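Local structure of possible sortase-like protein (5UUS) at residues Phe161-Thr164 and Pro165-Ser169; Ser172-Pro175 and Glu176-Val179; Pro47-Gly50 and Ser51-Phe55. The protein is probably a membrane-bound class E sortase, likely a cysteine transpeptidase that cleaves sorting signals to attach proteins at the cell surface. All blocks are in the same frame, centred on the assembly; numbering follows the deposited sequence.

In the fold
All three contacts are local turns within the sortase domain, met along the chain in the order contact 3, contact 1, contact 2. Contact 3 joins strand 40-45 to strand 54-59, neighbours in the mixed sheet. Contact 1 spans the end of strand 160-163, which pairs with strand 204-216 of that sheet; contact 2 sits further along the same connection, before strand 188-193. Contacts 1 and 2 have centres about 12 Å apart and touch: Phe-161 packs on Glu-176, and Ser-169 meets it through the backbone. The centre of contact 3 is about 26 Å from that of contact 1 and about 29 Å from that of contact 2, which lies on the opposite side of the chain's centre.

Contact 1: residues Phe161-Thr164 and Pro165-Ser169; sequences FITT and PGDVS
Thr-163 and Asp-167 carry the polar side-chain contact. The hydroxyl OG1 of Thr-163 donates to OD2 of Asp-167 over 2.6 Å, meeting the carboxylate oxygen on its anti side and 31° out of the carboxylate plane. Two torsions bring the groups together: OG1 of Thr-163 stands opposite its backbone N (chi1 -170°), and CG of Asp-167 does likewise. The two side chains cross at about a right angle. CG2 of Thr-163 also lies 3.8 Å from CB of Asp-167, adding apolar contact beside the bond.

A backbone bond closes the same bend. N of Asp-167 donates to O of Thr-164 at 3.1 Å, from above the carbonyl plane, and completes a type I beta turn running from Thr-164 to Asp-167 with Pro-165 and Gly-166 at its corners. Here strand 160-163 of the sortase barrel ends and the chain doubles back before a 3-10 segment; Asp-167 is itself the centre of an inverse gamma turn.

Packing is lighter. The ring of Phe-161 presents its edge to the carboxylate, CE2 lying 4.1 Å from OD2 of Asp-167, with the two planes 60° apart. At the outer corner of the turn, Pro-165 O hydrogen-bonds to a bound methylpentanediol, probably from the crystallisation liquor.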
loop_
_atom_site.group_PDB
_atom_site.type_symbol
_atom_site.label_atom_id
_atom_site.label_comp_id
_atom_site.label_asym_id
_atom_site.label_seq_id
_atom_site.Cartn_x
_atom_site.Cartn_y
_atom_site.Cartn_z
ATOM N N PHE A 161 -2.053 10.941 -7.539
ATOM C CA PHE A 161 -2.310 12.378 -7.686
ATOM C C PHE A 161 -1.383 13.163 -6.780
ATOM O O PHE A 161 -0.685 12.583 -5.932
ATOM C CB PHE A 161 -3.788 12.732 -7.397
ATOM C CG PHE A 161 -4.256 12.402 -5.993
ATOM C CD1 PHE A 161 -4.679 11.114 -5.664
ATOM C CD2 PHE A 161 -4.319 13.386 -5.016
ATOM C CE1 PHE A 161 -5.116 10.806 -4.370
ATOM C CE2 PHE A 161 -4.744 13.085 -3.715
ATOM C CZ PHE A 161 -5.179 11.780 -3.397
ATOM N N ILE A 162 -1.365 14.477 -6.993
ATOM C CA ILE A 162 -0.540 15.393 -6.222
ATOM C C ILE A 162 -1.438 16.215 -5.314
ATOM O O ILE A 162 -2.542 16.593 -5.707
ATOM C CB ILE A 162 0.276 16.344 -7.141
ATOM C CG1 ILE A 162 1.154 15.532 -8.084
ATOM C CG2 ILE A 162 1.124 17.322 -6.296
ATOM C CD1 ILE A 162 2.183 14.648 -7.381
ATOM N N THR A 163 -0.988 16.463 -4.088
ATOM C CA THR A 163 -1.823 17.187 -3.137
ATOM C C THR A 163 -0.949 18.013 -2.194
ATOM O O THR A 163 0.270 18.063 -2.367
ATOM C CB THR A 163 -2.751 16.229 -2.342
ATOM O OG1 THR A 163 -3.703 17.009 -1.596
ATOM C CG2 THR A 163 -1.937 15.307 -1.354
ATOM N N THR A 164 -1.575 18.681 -1.228
ATOM C CA THR A 164 -0.870 19.542 -0.278
ATOM C C THR A 164 -0.620 18.747 1.009
ATOM O O THR A 164 -1.341 17.763 1.266
ATOM C CB THR A 164 -1.685 20.819 0.042
ATOM O OG1 THR A 164 -2.960 20.428 0.560
ATOM C CG2 THR A 164 -1.908 21.666 -1.217
ATOM N N PRO A 165 0.384 19.169 1.821
ATOM C CA PRO A 165 0.767 18.426 3.045
ATOM C C PRO A 165 -0.378 18.239 4.041
ATOM O O PRO A 165 -0.374 17.231 4.753
ATOM C CB PRO A 165 1.880 19.299 3.658
ATOM C CG PRO A 165 2.476 20.014 2.468
ATOM C CD PRO A 165 1.292 20.316 1.585
ATOM N N GLY A 166 -1.353 19.145 4.069
ATOM C CA GLY A 166 -2.450 19.029 5.021
ATOM C C GLY A 166 -3.593 18.106 4.607
ATOM O O GLY A 166 -4.616 18.040 5.283
ATOM N N ASP A 167 -3.423 17.376 3.511
ATOM C CA ASP A 167 -4.499 16.538 2.979
ATOM C C ASP A 167 -4.628 15.216 3.776
ATOM O O ASP A 167 -4.339 14.149 3.248
ATOM C CB ASP A 167 -4.250 16.241 1.491
ATOM C CG ASP A 167 -5.490 15.745 0.785
ATOM O OD1 ASP A 167 -6.558 15.642 1.440
ATOM O OD2 ASP A 167 -5.411 15.482 -0.438
ATOM N N VAL A 168 -5.062 15.297 5.034
ATOM C CA VAL A 168 -5.009 14.142 5.931
ATOM C C VAL A 168 -5.982 13.018 5.536
ATOM O O VAL A 168 -5.756 11.864 5.891
ATOM C CB VAL A 168 -5.288 14.553 7.396
ATOM C CG1 VAL A 168 -4.316 15.652 7.832
ATOM C CG2 VAL A 168 -6.717 15.021 7.564
ATOM N N SER A 169 -7.018 13.331 4.751
ATOM C CA SER A 169 -8.002 12.302 4.395
ATOM C C SER A 169 -7.448 11.329 3.360
ATOM O O SER A 169 -8.067 10.311 3.087
ATOM C CB SER A 169 -9.313 12.923 3.876
ATOM O OG SER A 169 -9.114 13.657 2.682
#

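Contact 2: residues Ser172-Pro175 and Glu176-Val179; sequences SALP and ETDV
Leu-174 to Thr-177 forms a type II beta turn, with Pro-175 and Glu-176 at its two corners. The turn's own backbone bond is weak and strongly bent: N of Thr-177 approaches O of Leu-174 at 3.4 Å. Beyond it the chain comes back alongside itself, and N of Leu-174 makes a long, weak but nearly straight bond to O of Val-179 at 3.5 Å.

The side chain of Thr-177 makes the shorter link. Its OG1 donates to O of Leu-174 at 2.6 Å, tilted 30° from the carbonyl plane, while N of Val-179 donates to the same OG1 at 3.0 Å in an ST turn. A chi1 of 75° sets this hydroxyl between the backbone N and the carbonyl carbon of Thr-177, where it can serve both partners, so that one oxygen ties the turn to the residues after it.

Apolar atoms close round that hydroxyl. The Leu-174 side chain crosses that of Thr-177 at about a right angle and lays CG 3.6 Å from the methyl CG2 of Thr-177. On another flank, CB of Leu-174 meets CB of Val-179 at 4.1 Å. Glu-176 bends at chi2 and folds its carboxylate back over Pro-175, OE2 lying 3.6 Å from CB of Pro-175; that same OE2 is hydrogen-bonded to NE2 of His-208.

The turn belongs to the long connection between strands 160-163 and 188-193. The Glu-176 carboxylate is its link to strand 204-216, Asn-84 of strand 83-88 donates to O of Ser-172, and His-156, from the loop between helix 143-151 and strand 160-163, hydrogen-bonds to O of Pro-175.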
loop_
_atom_site.group_PDB
_atom_site.type_symbol
_atom_site.label_atom_id
_atom_site.label_comp_id
_atom_site.label_asym_id
_atom_site.label_seq_id
_atom_site.Cartn_x
_atom_site.Cartn_y
_atom_site.Cartn_z
ATOM N N SER A 172 -7.268 8.222 5.286
ATOM C CA SER A 172 -8.514 7.747 5.914
ATOM C C SER A 172 -8.927 6.375 5.414
ATOM O O SER A 172 -8.606 6.010 4.278
ATOM C CB SER A 172 -9.656 8.729 5.660
ATOM O OG SER A 172 -9.465 9.893 6.438
ATOM N N ALA A 173 -9.646 5.629 6.261
ATOM C CA ALA A 173 -10.019 4.234 5.969
ATOM C C ALA A 173 -10.635 4.112 4.574
ATOM O O ALA A 173 -10.305 3.229 3.805
ATOM C CB ALA A 173 -10.982 3.725 7.026
ATOM N N LEU A 174 -11.523 5.050 4.253
ATOM C CA LEU A 174 -12.003 5.219 2.896
ATOM C C LEU A 174 -11.350 6.500 2.370
ATOM O O LEU A 174 -11.703 7.598 2.826
ATOM C CB LEU A 174 -13.530 5.311 2.864
ATOM C CG LEU A 174 -14.152 5.562 1.489
ATOM C CD1 LEU A 174 -13.845 4.384 0.571
ATOM C CD2 LEU A 174 -15.662 5.785 1.607
ATOM N N PRO A 175 -10.383 6.367 1.439
ATOM C CA PRO A 175 -9.517 7.527 1.122
ATOM C C PRO A 175 -10.267 8.737 0.559
ATOM O O PRO A 175 -11.278 8.580 -0.132
ATOM C CB PRO A 175 -8.519 6.983 0.087
ATOM C CG PRO A 175 -8.961 5.597 -0.261
ATOM C CD PRO A 175 -9.946 5.124 0.783
ATOM N N GLU A 176 -9.770 9.925 0.906
ATOM C CA GLU A 176 -10.346 11.216 0.494
ATOM C C GLU A 176 -11.831 11.363 0.826
ATOM O O GLU A 176 -12.606 11.928 0.046
ATOM C CB GLU A 176 -10.111 11.436 -1.001
ATOM C CG GLU A 176 -8.613 11.587 -1.315
ATOM C CD GLU A 176 -7.980 10.281 -1.734
ATOM O OE1 GLU A 176 -8.574 9.561 -2.582
ATOM O OE2 GLU A 176 -6.888 9.961 -1.213
ATOM N N THR A 177 -12.216 10.820 1.977
ATOM C CA THR A 177 -13.552 11.001 2.546
ATOM C C THR A 177 -13.428 11.300 4.020
ATOM O O THR A 177 -12.345 11.221 4.579
ATOM C CB THR A 177 -14.447 9.734 2.429
ATOM O OG1 THR A 177 -14.017 8.744 3.393
ATOM C CG2 THR A 177 -14.379 9.167 1.021
ATOM N N ASP A 178 -14.564 11.555 4.659
ATOM C CA ASP A 178 -14.609 11.780 6.103
ATOM C C ASP A 178 -14.885 10.487 6.909
ATOM O O ASP A 178 -15.248 10.551 8.092
ATOM C CB ASP A 178 -15.688 12.826 6.430
ATOM C CG ASP A 178 -17.102 12.393 5.977
ATOM O OD1 ASP A 178 -17.235 11.404 5.220
ATOM O OD2 ASP A 178 -18.092 13.057 6.370
ATOM N N VAL A 179 -14.735 9.325 6.274
ATOM C CA VAL A 179 -14.929 8.045 6.972
ATOM C C VAL A 179 -13.616 7.536 7.529
ATOM O O VAL A 179 -12.776 7.062 6.770
ATOM C CB VAL A 179 -15.513 6.969 6.046
ATOM C CG1 VAL A 179 -15.832 5.716 6.840
ATOM C CG2 VAL A 179 -16.780 7.472 5.392
#

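Contact 3: residues Pro47-Gly50 and Ser51-Phe55; sequences PQFG and SDFQF
Phe-49 and Phe-53 meet as a T-shaped (edge-to-face) pair across the turn. The ring of Phe-49 directs its edge at one face of Phe-53, with centroids 5.3 Å apart and planes at 77°. CD2 of Phe-49 does the touching: it lies 3.8 Å from CE1 of Phe-53, over the face and offset toward the rim. Both side chains leave the backbone side by side and point the same way. With CG of Phe-49 opposite its carbonyl carbon (chi1 -68°) and CG of Phe-53 opposite its backbone N (-171°), both rings come to the same side of the turn, edge against face. The contact begins at the base of the side chains, where CB of Phe-49 sits 3.9 Å from CG of Phe-53. The opposite face of Phe-53 receives CE2 of Phe-55; this ring thus has an aromatic neighbour near the rim of each face.

Gly-50, the residue most buried by the turn, contributes through its backbone. Its O accepts from N of Phe-53 at 3.2 Å, the donor standing above the carbonyl plane, which closes a type I beta turn with Ser-51 and Asp-52 at the corners. A water donates to O of Gly-50 at 2.7 Å and to O of Phe-53 at 2.6 Å, bridging the two ends of the turn. Gly-50 adopts a positive phi, at which only a CA hydrogen faces the place by the carbonyl oxygen of Phe-49 where a CB would be crowded.

The turn leads from strand 40-45 into strand 54-59, its antiparallel neighbour; Leu-104 packs on Phe-49 and Ile-46 on Phe-53. The chemistry is divided: peptide groups and one water close the bend, while a weakly polar C-H edge against a pi face is consistent with the near-perpendicular tilt of the rings.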
loop_
_atom_site.group_PDB
_atom_site.type_symbol
_atom_site.label_atom_id
_atom_site.label_comp_id
_atom_site.label_asym_id
_atom_site.label_seq_id
_atom_site.Cartn_x
_atom_site.Cartn_y
_atom_site.Cartn_z
ATOM N N PRO A 47 7.546 -5.575 -7.908
ATOM C CA PRO A 47 8.211 -6.406 -8.923
ATOM C C PRO A 47 8.484 -5.624 -10.214
ATOM O O PRO A 47 9.486 -5.855 -10.878
ATOM C CB PRO A 47 7.213 -7.547 -9.152
ATOM C CG PRO A 47 6.433 -7.617 -7.856
ATOM C CD PRO A 47 6.299 -6.190 -7.416
ATOM N N GLN A 48 7.626 -4.662 -10.532
ATOM C CA GLN A 48 7.833 -3.839 -11.713
ATOM C C GLN A 48 9.100 -3.005 -11.555
ATOM O O GLN A 48 9.681 -2.581 -12.539
ATOM C CB GLN A 48 6.622 -2.938 -11.982
ATOM C CG GLN A 48 6.586 -2.384 -13.408
ATOM C CD GLN A 48 6.618 -3.490 -14.449
ATOM O OE1 GLN A 48 5.782 -4.392 -14.428
ATOM N NE2 GLN A 48 7.606 -3.445 -15.342
ATOM N N PHE A 49 9.548 -2.784 -10.322
ATOM C CA PHE A 49 10.794 -2.046 -10.107
ATOM C C PHE A 49 11.989 -2.994 -9.968
ATOM O O PHE A 49 13.070 -2.577 -9.573
ATOM C CB PHE A 49 10.718 -1.155 -8.862
ATOM C CG PHE A 49 9.767 0.008 -8.978
ATOM C CD1 PHE A 49 9.170 0.337 -10.193
ATOM C CD2 PHE A 49 9.495 0.800 -7.862
ATOM C CE1 PHE A 49 8.311 1.415 -10.294
ATOM C CE2 PHE A 49 8.636 1.890 -7.955
ATOM C CZ PHE A 49 8.041 2.194 -9.174
ATOM N N GLY A 50 11.806 -4.272 -10.282
ATOM C CA GLY A 50 12.918 -5.207 -10.217
ATOM C C GLY A 50 12.947 -5.995 -8.918
ATOM O O GLY A 50 12.373 -5.575 -7.921
ATOM N N SER A 51 13.629 -7.134 -8.925
ATOM C CA SER A 51 13.657 -8.026 -7.766
ATOM C C SER A 51 14.440 -7.442 -6.594
ATOM O O SER A 51 14.174 -7.752 -5.436
ATOM C CB SER A 51 14.258 -9.377 -8.156
ATOM O OG SER A 51 13.503 -9.992 -9.184
ATOM N N ASP A 52 15.408 -6.590 -6.892
ATOM C CA ASP A 52 16.226 -5.995 -5.849
ATOM C C ASP A 52 15.454 -4.944 -5.039
ATOM O O ASP A 52 15.883 -4.545 -3.950
ATOM C CB ASP A 52 17.488 -5.384 -6.463
ATOM C CG ASP A 52 18.415 -6.436 -7.049
ATOM O OD1 ASP A 52 18.341 -7.604 -6.610
ATOM O OD2 ASP A 52 19.219 -6.095 -7.942
ATOM N N PHE A 53 14.308 -4.504 -5.557
ATOM C CA PHE A 53 13.525 -3.494 -4.852
ATOM C C PHE A 53 12.746 -4.128 -3.708
ATOM O O PHE A 53 11.767 -4.830 -3.928
ATOM C CB PHE A 53 12.561 -2.767 -5.796
ATOM C CG PHE A 53 11.880 -1.572 -5.166
ATOM C CD1 PHE A 53 12.363 -0.286 -5.383
ATOM C CD2 PHE A 53 10.763 -1.736 -4.354
ATOM C CE1 PHE A 53 11.747 0.809 -4.808
ATOM C CE2 PHE A 53 10.143 -0.645 -3.770
ATOM C CZ PHE A 53 10.643 0.629 -3.999
ATOM N N GLN A 54 13.196 -3.879 -2.486
ATOM C CA GLN A 54 12.469 -4.320 -1.302
ATOM C C GLN A 54 12.881 -3.443 -0.139
ATOM O O GLN A 54 14.047 -3.062 0.003
ATOM C CB GLN A 54 12.732 -5.799 -0.991
ATOM C CG GLN A 54 14.158 -6.120 -0.666
ATOM C CD GLN A 54 14.350 -7.592 -0.417
ATOM O OE1 GLN A 54 14.357 -8.393 -1.353
ATOM N NE2 GLN A 54 14.482 -7.966 0.851
ATOM N N PHE A 55 11.905 -3.082 0.665
ATOM C CA PHE A 55 12.154 -2.219 1.794
ATOM C C PHE A 55 11.423 -2.756 3.005
ATOM O O PHE A 55 10.288 -3.190 2.883
ATOM C CB PHE A 55 11.681 -0.816 1.490
ATOM C CG PHE A 55 12.620 -0.051 0.595
ATOM C CD1 PHE A 55 13.645 0.703 1.143
ATOM C CD2 PHE A 55 12.474 -0.104 -0.788
ATOM C CE1 PHE A 55 14.519 1.415 0.321
ATOM C CE2 PHE A 55 13.349 0.596 -1.622
ATOM C CZ PHE A 55 14.363 1.351 -1.063
HETATM O O HOH W 1 10.571 -6.052 -5.923
#